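Local coordinates for UPF0403 protein yphP (Bacillus subtilis, PDB 3FHK) that acts as a dithiol bacilliredoxin, removing bacillithiol from S-bacillithiolated proteins through a CXC redox motif, and has disulfide isomerase activity, at residues Ala34-Glu42 with Thr93-Thr101; Glu45-Val55 with Thr77-Gln88. The protein carries 2 engineered substitutions. All coordinates share one frame; numbering follows the deposited sequence.

After helix 2-24 and the short strand 29-30, the chain forms helix 34-43, strand 47-53, helix 57-73, strand 80-85 and helix 90-97. Interaction 2 closes the inner loop by laying the two strands of a beta-alpha-beta unit side by side, with the connecting helix between them in sequence. Interaction 1 closes the outer loop, bringing the helix just before the first strand against the helix just after the second, so interaction 2 is nested within it. The two contacts meet where M96 packs on V50 and the T93 methyl CG2 on the backbone at F85 and A86: the helix pair lies over the V50, V52, V82 and V84 face of the central sheet.

Interaction 1. Residues Ala34-Glu42 with Thr93-Thr101; sequences AEEVENFME and TAKMREYFT. With SO4 (sulfate ion), chain F.
The hydroxyl of Y99 donates a hydrogen bond to E42, OH to OE2 2.8 Å, on the anti side of the carboxylate and tilted slightly out of its plane. OE2 lies at the edge of the tyrosine ring. OE1 of E42 pairs with K116, so both oxygens of the carboxylate have a partner. M41 comes over one face of the same ring: its CB stands 3.9 Å from the Y99 ring centroid, and SD lies farther out above that face in a Met-aromatic contact. Bends at chi2 and chi3 (-69° and -82°) fold the M41 chain back along the ring, placing CE 3.5 Å from Y99 CG. V37 turns CG1 into the angle between K95 and M96, 3.5 Å from K95 CG and 3.6 Å from M96 N. At the outer margin K95 NZ pairs with E98 OE1 at 2.9 Å, while E38 OE2 stays 4.2 Å from K95 NZ, beyond a salt bridge. Farther off, R97 holds a sulfate ion, probably from the crystallisation liquor, through NH1 and NH2. The helices run roughly parallel, 31° apart. Beneath them V37 reaches V84 of strand 80-85, M96 reaches V50 of strand 47-53, and both methionines rest on L113 of strand 109-114.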
loop_
_atom_site.group_PDB
_atom_site.type_symbol
_atom_site.label_atom_id
_atom_site.label_comp_id
_atom_site.label_asym_id
_atom_site.label_seq_id
_atom_site.Cartn_x
_atom_site.Cartn_y
_atom_site.Cartn_z
ATOM N N ALA A 34 -12.742 -9.755 25.292
ATOM C CA ALA A 34 -14.026 -10.301 25.698
ATOM C C ALA A 34 -14.025 -10.620 27.191
ATOM O O ALA A 34 -15.034 -10.441 27.875
ATOM C CB ALA A 34 -14.365 -11.519 24.880
ATOM N N GLU A 35 -12.879 -11.068 27.693
ATOM C CA GLU A 35 -12.726 -11.379 29.111
ATOM C C GLU A 35 -12.799 -10.120 29.971
ATOM O O GLU A 35 -13.449 -10.106 31.017
ATOM C CB GLU A 35 -11.402 -12.102 29.358
ATOM C CG GLU A 35 -11.202 -12.539 30.802
ATOM N N GLU A 36 -12.127 -9.064 29.525
ATOM C CA GLU A 36 -12.179 -7.775 30.205
ATOM C C GLU A 36 -13.598 -7.210 30.259
ATOM O O GLU A 36 -13.994 -6.594 31.249
ATOM C CB GLU A 36 -11.266 -6.776 29.506
ATOM C CG GLU A 36 -9.833 -7.221 29.421
ATOM C CD GLU A 36 -8.932 -6.147 28.872
ATOM O OE1 GLU A 36 -9.446 -5.180 28.274
ATOM O OE2 GLU A 36 -7.703 -6.269 29.038
ATOM N N VAL A 37 -14.356 -7.411 29.188
ATOM C CA VAL A 37 -15.738 -6.954 29.155
ATOM C C VAL A 37 -16.578 -7.716 30.177
ATOM O O VAL A 37 -17.334 -7.120 30.940
ATOM C CB VAL A 37 -16.349 -7.082 27.746
ATOM C CG1 VAL A 37 -17.838 -6.741 27.773
ATOM C CG2 VAL A 37 -15.613 -6.184 26.766
ATOM N N GLU A 38 -16.437 -9.037 30.197
ATOM C CA GLU A 38 -17.138 -9.860 31.178
ATOM C C GLU A 38 -16.772 -9.436 32.588
ATOM O O GLU A 38 -17.645 -9.214 33.428
ATOM C CB GLU A 38 -16.804 -11.337 30.989
ATOM C CG GLU A 38 -17.763 -12.085 30.091
ATOM C CD GLU A 38 -17.272 -13.480 29.765
ATOM O OE1 GLU A 38 -16.120 -13.608 29.291
ATOM O OE2 GLU A 38 -18.038 -14.447 29.979
ATOM N N ASN A 39 -15.471 -9.324 32.834
ATOM C CA ASN A 39 -14.968 -8.899 34.134
ATOM C C ASN A 39 -15.634 -7.632 34.625
ATOM O O ASN A 39 -16.186 -7.596 35.719
ATOM C CB ASN A 39 -13.457 -8.699 34.088
ATOM C CG ASN A 39 -12.705 -9.839 34.727
ATOM O OD1 ASN A 39 -12.817 -10.070 35.933
ATOM N ND2 ASN A 39 -11.924 -10.560 33.927
ATOM N N PHE A 40 -15.579 -6.584 33.812
ATOM C CA PHE A 40 -16.189 -5.334 34.213
ATOM C C PHE A 40 -17.695 -5.491 34.414
ATOM O O PHE A 40 -18.213 -5.186 35.479
ATOM C CB PHE A 40 -15.919 -4.212 33.210
ATOM C CG PHE A 40 -16.698 -2.971 33.514
ATOM C CD1 PHE A 40 -16.277 -2.105 34.522
ATOM C CD2 PHE A 40 -17.888 -2.699 32.845
ATOM C CE1 PHE A 40 -17.013 -0.978 34.839
ATOM C CE2 PHE A 40 -18.626 -1.570 33.148
ATOM C CZ PHE A 40 -18.193 -0.708 34.150
ATOM N N MET A 41 -18.391 -5.960 33.384
ATOM C CA MET A 41 -19.850 -6.026 33.413
ATOM C C MET A 41 -20.401 -6.901 34.545
ATOM O O MET A 41 -21.415 -6.562 35.140
ATOM C CB MET A 41 -20.419 -6.445 32.048
ATOM C CG MET A 41 -20.171 -5.419 30.936
ATOM S SD MET A 41 -21.107 -3.882 31.121
ATOM C CE MET A 41 -22.684 -4.360 30.428
ATOM N N GLU A 42 -19.731 -8.003 34.865
ATOM C CA GLU A 42 -20.209 -8.855 35.963
ATOM C C GLU A 42 -19.947 -8.277 37.361
ATOM O O GLU A 42 -20.434 -8.810 38.351
ATOM C CB GLU A 42 -19.645 -10.280 35.870
ATOM C CG GLU A 42 -19.992 -11.026 34.583
ATOM C CD GLU A 42 -21.487 -11.070 34.283
ATOM O OE1 GLU A 42 -22.306 -11.162 35.221
ATOM O OE2 GLU A 42 -21.844 -11.025 33.090
ATOM N N THR A 93 -16.110 -5.750 21.610
ATOM C CA THR A 93 -17.399 -5.103 21.336
ATOM C C THR A 93 -18.557 -6.093 21.125
ATOM O O THR A 93 -19.680 -5.811 21.548
ATOM C CB THR A 93 -17.346 -3.979 20.235
ATOM O OG1 THR A 93 -18.123 -4.337 19.085
ATOM C CG2 THR A 93 -15.925 -3.661 19.843
ATOM N N ALA A 94 -18.283 -7.240 20.498
ATOM C CA ALA A 94 -19.292 -8.299 20.346
ATOM C C ALA A 94 -19.800 -8.789 21.704
ATOM O O ALA A 94 -20.987 -9.035 21.885
ATOM C CB ALA A 94 -18.741 -9.481 19.525
ATOM N N LYS A 95 -18.879 -8.916 22.652
ATOM C CA LYS A 95 -19.203 -9.267 24.031
ATOM C C LYS A 95 -19.997 -8.167 24.765
ATOM O O LYS A 95 -20.965 -8.456 25.456
ATOM C CB LYS A 95 -17.914 -9.612 24.789
ATOM C CG LYS A 95 -18.093 -9.890 26.270
ATOM C CD LYS A 95 -19.139 -10.958 26.501
ATOM C CE LYS A 95 -18.812 -12.214 25.721
ATOM N NZ LYS A 95 -19.625 -13.368 26.195
ATOM N N MET A 96 -19.584 -6.914 24.620
ATOM C CA MET A 96 -20.337 -5.827 25.233
ATOM C C MET A 96 -21.762 -5.794 24.682
ATOM O O MET A 96 -22.729 -5.649 25.432
ATOM C CB MET A 96 -19.645 -4.481 25.015
ATOM C CG MET A 96 -20.244 -3.335 25.817
ATOM S SD MET A 96 -20.401 -3.703 27.580
ATOM C CE MET A 96 -21.446 -2.362 28.084
ATOM N N ARG A 97 -21.888 -5.948 23.368
ATOM C CA ARG A 97 -23.192 -5.863 22.721
ATOM C C ARG A 97 -24.160 -6.948 23.199
ATOM O O ARG A 97 -25.370 -6.737 23.207
ATOM C CB ARG A 97 -23.054 -5.830 21.189
ATOM C CG ARG A 97 -22.481 -4.488 20.639
ATOM C CD ARG A 97 -22.124 -4.595 19.148
ATOM N NE ARG A 97 -21.904 -3.288 18.541
ATOM C CZ ARG A 97 -21.319 -3.088 17.359
ATOM N NH1 ARG A 97 -20.868 -4.110 16.635
ATOM N NH2 ARG A 97 -21.161 -1.852 16.900
ATOM N N GLU A 98 -23.628 -8.090 23.628
ATOM C CA GLU A 98 -24.461 -9.156 24.172
ATOM C C GLU A 98 -25.296 -8.684 25.361
ATOM O O GLU A 98 -26.355 -9.248 25.642
ATOM C CB GLU A 98 -23.605 -10.345 24.595
ATOM C CG GLU A 98 -23.101 -11.207 23.453
ATOM C CD GLU A 98 -22.254 -12.360 23.950
ATOM O OE1 GLU A 98 -22.203 -12.567 25.180
ATOM O OE2 GLU A 98 -21.635 -13.056 23.120
ATOM N N TYR A 99 -24.811 -7.658 26.056
ATOM C CA TYR A 99 -25.484 -7.125 27.239
ATOM C C TYR A 99 -26.570 -6.111 26.879
ATOM O O TYR A 99 -27.428 -5.801 27.706
ATOM C CB TYR A 99 -24.466 -6.455 28.177
ATOM C CG TYR A 99 -23.502 -7.410 28.853
ATOM C CD1 TYR A 99 -23.777 -7.943 30.109
ATOM C CD2 TYR A 99 -22.330 -7.790 28.227
ATOM C CE1 TYR A 99 -22.898 -8.830 30.724
ATOM C CE2 TYR A 99 -21.449 -8.672 28.825
ATOM C CZ TYR A 99 -21.730 -9.183 30.072
ATOM O OH TYR A 99 -20.834 -10.049 30.653
ATOM N N PHE A 100 -26.516 -5.583 25.656
ATOM C CA PHE A 100 -27.448 -4.541 25.223
ATOM C C PHE A 100 -28.731 -5.173 24.676
ATOM O O PHE A 100 -29.070 -4.992 23.508
ATOM C CB PHE A 100 -26.821 -3.634 24.145
ATOM C CG PHE A 100 -25.573 -2.897 24.590
ATOM C CD1 PHE A 100 -25.228 -2.815 25.940
ATOM C CD2 PHE A 100 -24.765 -2.256 23.655
ATOM C CE1 PHE A 100 -24.095 -2.135 26.343
ATOM C CE2 PHE A 100 -23.625 -1.556 24.052
ATOM C CZ PHE A 100 -23.286 -1.494 25.396
ATOM N N THR A 101 -29.433 -5.919 25.522
ATOM C CA THR A 101 -30.612 -6.683 25.100
ATOM C C THR A 101 -31.622 -5.785 24.402
ATOM O O THR A 101 -31.991 -4.722 24.906
ATOM C CB THR A 101 -31.299 -7.378 26.300
ATOM O OG1 THR A 101 -30.302 -7.937 27.164
ATOM C CG2 THR A 101 -32.242 -8.493 25.831
HETATM S S SO4 F . -19.327 -2.514 13.698
HETATM O O1 SO4 F . -19.896 -2.915 12.417
HETATM O O2 SO4 F . -18.043 -1.871 13.443
HETATM O O3 SO4 F . -20.271 -1.583 14.318
HETATM O O4 SO4 F . -19.082 -3.657 14.589
#

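Interaction 2. Residues Glu45-Val55 with Thr77-Gln88; sequences EGTTLVVVNSV and TPDNTVTVFAGQ
Strands 47-53 and 80-85 are the two parallel strands of a beta-alpha-beta unit in this thioredoxin-superfamily fold; helix 57-73 connects them, and the first leads, through S54 and V55, into the CXC motif. Their backbones are joined in regular parallel fashion: L49 N bonds to N80 O, V82 N to L49 O, V51 N to V82 O, V84 N to V51 O and N53 N to V84 O. V51 O accepts a second bond from the hydroxyl of T83, OG1 to O 2.8 Å, the donor tilted 35° from the carbonyl plane. The T83 torsion, with OG1 opposite the backbone N (chi1 174°), directs the hydroxyl across to the neighbouring strand.

Polar side chains fasten the beginning of the pair. D79 OD2 receives T47 N at 2.9 Å, and T47 OG1 accepts D79 N at 3.2 Å, so the two residues grip each other through reciprocal side-chain-to-backbone bonds. N80 ND2 donates both to T48 OG1, at 3.0 Å and almost in the amide plane, and to E45 O.

In the middle, V50 CG2 meets V82 CG2 at 3.8 Å and V52 CG2 meets V84 CG2, on the face covered by helices 34-43 and 90-97. N53 and F85 lie on the other face, against helix 2-24. N53 also holds R64 through OD1 and M19 O through ND2, which fixes the rotation of its amide beside the active-site loop. S54 OG accepts a hydrogen bond from the backbone N of the nucleophile C56. The amide of N53 lies over one face of the F85 ring, the planes 41° apart, with N53 CB 4.1 Å from the ring centroid, while V55 CG2 touches the ring edge at F85 CE1, 3.8 Å away.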
loop_
_atom_site.group_PDB
_atom_site.type_symbol
_atom_site.label_atom_id
_atom_site.label_comp_id
_atom_site.label_asym_id
_atom_site.label_seq_id
_atom_site.Cartn_x
_atom_site.Cartn_y
_atom_site.Cartn_z
ATOM N N GLU A 45 -21.096 -1.728 39.333
ATOM C CA GLU A 45 -22.094 -1.238 40.267
ATOM C C GLU A 45 -22.404 0.224 39.989
ATOM O O GLU A 45 -21.529 0.990 39.563
ATOM C CB GLU A 45 -21.616 -1.419 41.708
ATOM C CG GLU A 45 -21.940 -2.794 42.278
ATOM C CD GLU A 45 -21.095 -3.152 43.488
ATOM O OE1 GLU A 45 -20.338 -2.281 43.976
ATOM O OE2 GLU A 45 -21.183 -4.312 43.945
ATOM N N GLY A 46 -23.655 0.602 40.234
ATOM C CA GLY A 46 -24.099 1.958 39.996
ATOM C C GLY A 46 -24.230 2.213 38.509
ATOM O O GLY A 46 -24.508 1.290 37.741
ATOM N N THR A 47 -24.021 3.459 38.095
ATOM C CA THR A 47 -24.219 3.800 36.693
ATOM C C THR A 47 -22.936 3.768 35.880
ATOM O O THR A 47 -21.846 4.063 36.379
ATOM C CB THR A 47 -24.937 5.148 36.510
ATOM O OG1 THR A 47 -24.185 6.201 37.140
ATOM C CG2 THR A 47 -26.344 5.068 37.116
ATOM N N THR A 48 -23.091 3.395 34.614
ATOM C CA THR A 48 -21.982 3.332 33.688
ATOM C C THR A 48 -22.352 3.928 32.341
ATOM O O THR A 48 -23.423 3.656 31.809
ATOM C CB THR A 48 -21.507 1.893 33.472
ATOM O OG1 THR A 48 -20.886 1.411 34.670
ATOM C CG2 THR A 48 -20.493 1.836 32.318
ATOM N N LEU A 49 -21.462 4.766 31.814
ATOM C CA LEU A 49 -21.535 5.182 30.422
ATOM C C LEU A 49 -20.587 4.316 29.613
ATOM O O LEU A 49 -19.383 4.295 29.856
ATOM C CB LEU A 49 -21.173 6.659 30.243
ATOM C CG LEU A 49 -21.217 7.104 28.779
ATOM C CD1 LEU A 49 -22.627 6.962 28.257
ATOM C CD2 LEU A 49 -20.704 8.547 28.587
ATOM N N VAL A 50 -21.151 3.580 28.671
ATOM C CA VAL A 50 -20.373 2.770 27.764
ATOM C C VAL A 50 -20.363 3.509 26.440
ATOM O O VAL A 50 -21.411 3.939 25.935
ATOM C CB VAL A 50 -21.008 1.364 27.580
ATOM C CG1 VAL A 50 -20.260 0.560 26.516
ATOM C CG2 VAL A 50 -21.048 0.600 28.927
ATOM N N VAL A 51 -19.176 3.689 25.884
ATOM C CA VAL A 51 -19.069 4.258 24.552
ATOM C C VAL A 51 -18.548 3.197 23.605
ATOM O O VAL A 51 -17.484 2.613 23.819
ATOM C CB VAL A 51 -18.140 5.480 24.510
ATOM C CG1 VAL A 51 -17.978 5.974 23.069
ATOM C CG2 VAL A 51 -18.686 6.580 25.410
ATOM N N VAL A 52 -19.329 2.921 22.576
ATOM C CA VAL A 52 -18.857 2.059 21.512
ATOM C C VAL A 52 -18.172 2.924 20.475
ATOM O O VAL A 52 -18.825 3.629 19.693
ATOM C CB VAL A 52 -19.990 1.265 20.885
ATOM C CG1 VAL A 52 -19.462 0.476 19.696
ATOM C CG2 VAL A 52 -20.585 0.341 21.926
ATOM N N ASN A 53 -16.847 2.871 20.499
ATOM C CA ASN A 53 -16.016 3.755 19.708
ATOM C C ASN A 53 -15.922 3.251 18.272
ATOM O O ASN A 53 -16.348 2.133 17.980
ATOM C CB ASN A 53 -14.633 3.869 20.355
ATOM C CG ASN A 53 -13.906 5.145 19.969
ATOM O OD1 ASN A 53 -14.436 5.982 19.233
ATOM N ND2 ASN A 53 -12.679 5.293 20.455
ATOM N N SER A 54 -15.382 4.082 17.382
ATOM C CA SER A 54 -15.323 3.770 15.954
ATOM C C SER A 54 -14.358 4.722 15.243
ATOM O O SER A 54 -14.082 5.807 15.737
ATOM C CB SER A 54 -16.722 3.885 15.331
ATOM O OG SER A 54 -16.659 4.004 13.913
ATOM N N VAL A 55 -13.863 4.319 14.076
ATOM C CA VAL A 55 -12.922 5.137 13.305
ATOM C C VAL A 55 -13.591 6.242 12.473
ATOM O O VAL A 55 -12.946 7.200 12.044
ATOM C CB VAL A 55 -12.080 4.246 12.362
ATOM C CG1 VAL A 55 -11.142 5.084 11.523
ATOM C CG2 VAL A 55 -11.290 3.239 13.164
ATOM N N THR A 77 -23.548 12.674 37.114
ATOM C CA THR A 77 -22.662 11.954 36.203
ATOM C C THR A 77 -22.550 10.464 36.554
ATOM O O THR A 77 -22.769 10.073 37.702
ATOM C CB THR A 77 -21.251 12.584 36.215
ATOM O OG1 THR A 77 -20.527 12.182 35.046
ATOM C CG2 THR A 77 -20.496 12.161 37.463
ATOM N N PRO A 78 -22.215 9.621 35.560
ATOM C CA PRO A 78 -22.107 8.183 35.832
ATOM C C PRO A 78 -20.956 7.869 36.772
ATOM O O PRO A 78 -19.965 8.589 36.790
ATOM C CB PRO A 78 -21.828 7.570 34.453
ATOM C CG PRO A 78 -22.266 8.609 33.467
ATOM C CD PRO A 78 -22.029 9.930 34.129
ATOM N N ASP A 79 -21.098 6.804 37.549
ATOM C CA ASP A 79 -20.030 6.337 38.416
ATOM C C ASP A 79 -18.868 5.741 37.615
ATOM O O ASP A 79 -17.717 5.846 38.020
ATOM C CB ASP A 79 -20.586 5.302 39.393
ATOM C CG ASP A 79 -21.782 5.825 40.170
ATOM O OD1 ASP A 79 -21.649 6.875 40.842
ATOM O OD2 ASP A 79 -22.856 5.191 40.101
ATOM N N ASN A 80 -19.173 5.092 36.492
ATOM C CA ASN A 80 -18.136 4.482 35.656
ATOM C C ASN A 80 -18.239 4.916 34.200
ATOM O O ASN A 80 -19.320 5.265 33.710
ATOM C CB ASN A 80 -18.206 2.954 35.719
ATOM C CG ASN A 80 -18.451 2.439 37.123
ATOM O OD1 ASN A 80 -17.640 2.658 38.016
ATOM N ND2 ASN A 80 -19.573 1.747 37.322
ATOM N N THR A 81 -17.103 4.873 33.515
ATOM C CA THR A 81 -17.022 5.184 32.096
ATOM C C THR A 81 -16.080 4.188 31.448
ATOM O O THR A 81 -14.963 3.963 31.921
ATOM C CB THR A 81 -16.429 6.578 31.863
ATOM O OG1 THR A 81 -15.213 6.684 32.601
ATOM C CG2 THR A 81 -17.391 7.667 32.317
ATOM N N VAL A 82 -16.528 3.572 30.369
ATOM C CA VAL A 82 -15.715 2.553 29.726
ATOM C C VAL A 82 -16.009 2.558 28.241
ATOM O O VAL A 82 -17.006 3.119 27.782
ATOM C CB VAL A 82 -15.982 1.146 30.305
ATOM C CG1 VAL A 82 -15.910 1.169 31.823
ATOM C CG2 VAL A 82 -17.320 0.625 29.841
ATOM N N THR A 83 -15.126 1.953 27.476
ATOM C CA THR A 83 -15.323 1.959 26.050
ATOM C C THR A 83 -14.829 0.674 25.429
ATOM O O THR A 83 -13.914 0.023 25.940
ATOM C CB THR A 83 -14.642 3.187 25.384
ATOM O OG1 THR A 83 -14.755 3.077 23.965
ATOM C CG2 THR A 83 -13.169 3.287 25.782
ATOM N N VAL A 84 -15.483 0.306 24.340
ATOM C CA VAL A 84 -15.021 -0.757 23.482
ATOM C C VAL A 84 -14.908 -0.141 22.103
ATOM O O VAL A 84 -15.693 0.741 21.749
ATOM C CB VAL A 84 -16.007 -1.934 23.458
ATOM C CG1 VAL A 84 -15.900 -2.750 24.750
ATOM C CG2 VAL A 84 -17.426 -1.415 23.260
ATOM N N PHE A 85 -13.927 -0.597 21.332
ATOM C CA PHE A 85 -13.639 -0.011 20.037
ATOM C C PHE A 85 -14.108 -0.909 18.906
ATOM O O PHE A 85 -13.421 -1.854 18.526
ATOM C CB PHE A 85 -12.143 0.261 19.888
ATOM C CG PHE A 85 -11.834 1.394 18.956
ATOM C CD1 PHE A 85 -12.282 1.369 17.652
ATOM C CD2 PHE A 85 -11.112 2.495 19.386
ATOM C CE1 PHE A 85 -12.011 2.409 16.785
ATOM C CE2 PHE A 85 -10.846 3.539 18.522
ATOM C CZ PHE A 85 -11.301 3.494 17.218
ATOM N N ALA A 86 -15.272 -0.603 18.351
ATOM C CA ALA A 86 -15.825 -1.439 17.286
ATOM C C ALA A 86 -14.891 -1.492 16.077
ATOM O O ALA A 86 -14.288 -0.491 15.698
ATOM C CB ALA A 86 -17.197 -0.933 16.879
ATOM N N GLY A 87 -14.767 -2.664 15.469
ATOM C CA GLY A 87 -13.977 -2.783 14.257
ATOM C C GLY A 87 -12.501 -2.975 14.529
ATOM O O GLY A 87 -11.778 -3.508 13.688
ATOM N N GLN A 88 -12.052 -2.540 15.706
ATOM C CA GLN A 88 -10.659 -2.717 16.111
ATOM C C GLN A 88 -10.510 -3.817 17.157
ATOM O O GLN A 88 -9.688 -4.719 17.010
ATOM C CB GLN A 88 -10.067 -1.400 16.625
ATOM C CG GLN A 88 -10.068 -0.285 15.596
ATOM C CD GLN A 88 -9.263 -0.627 14.347
ATOM O OE1 GLN A 88 -8.050 -0.870 14.412
ATOM N NE2 GLN A 88 -9.937 -0.630 13.199
HETATM O O HOH W 1 -25.227 7.397 39.404
HETATM O O HOH W 2 -12.450 2.921 22.451
HETATM O O HOH W 3 -13.895 1.102 13.649
#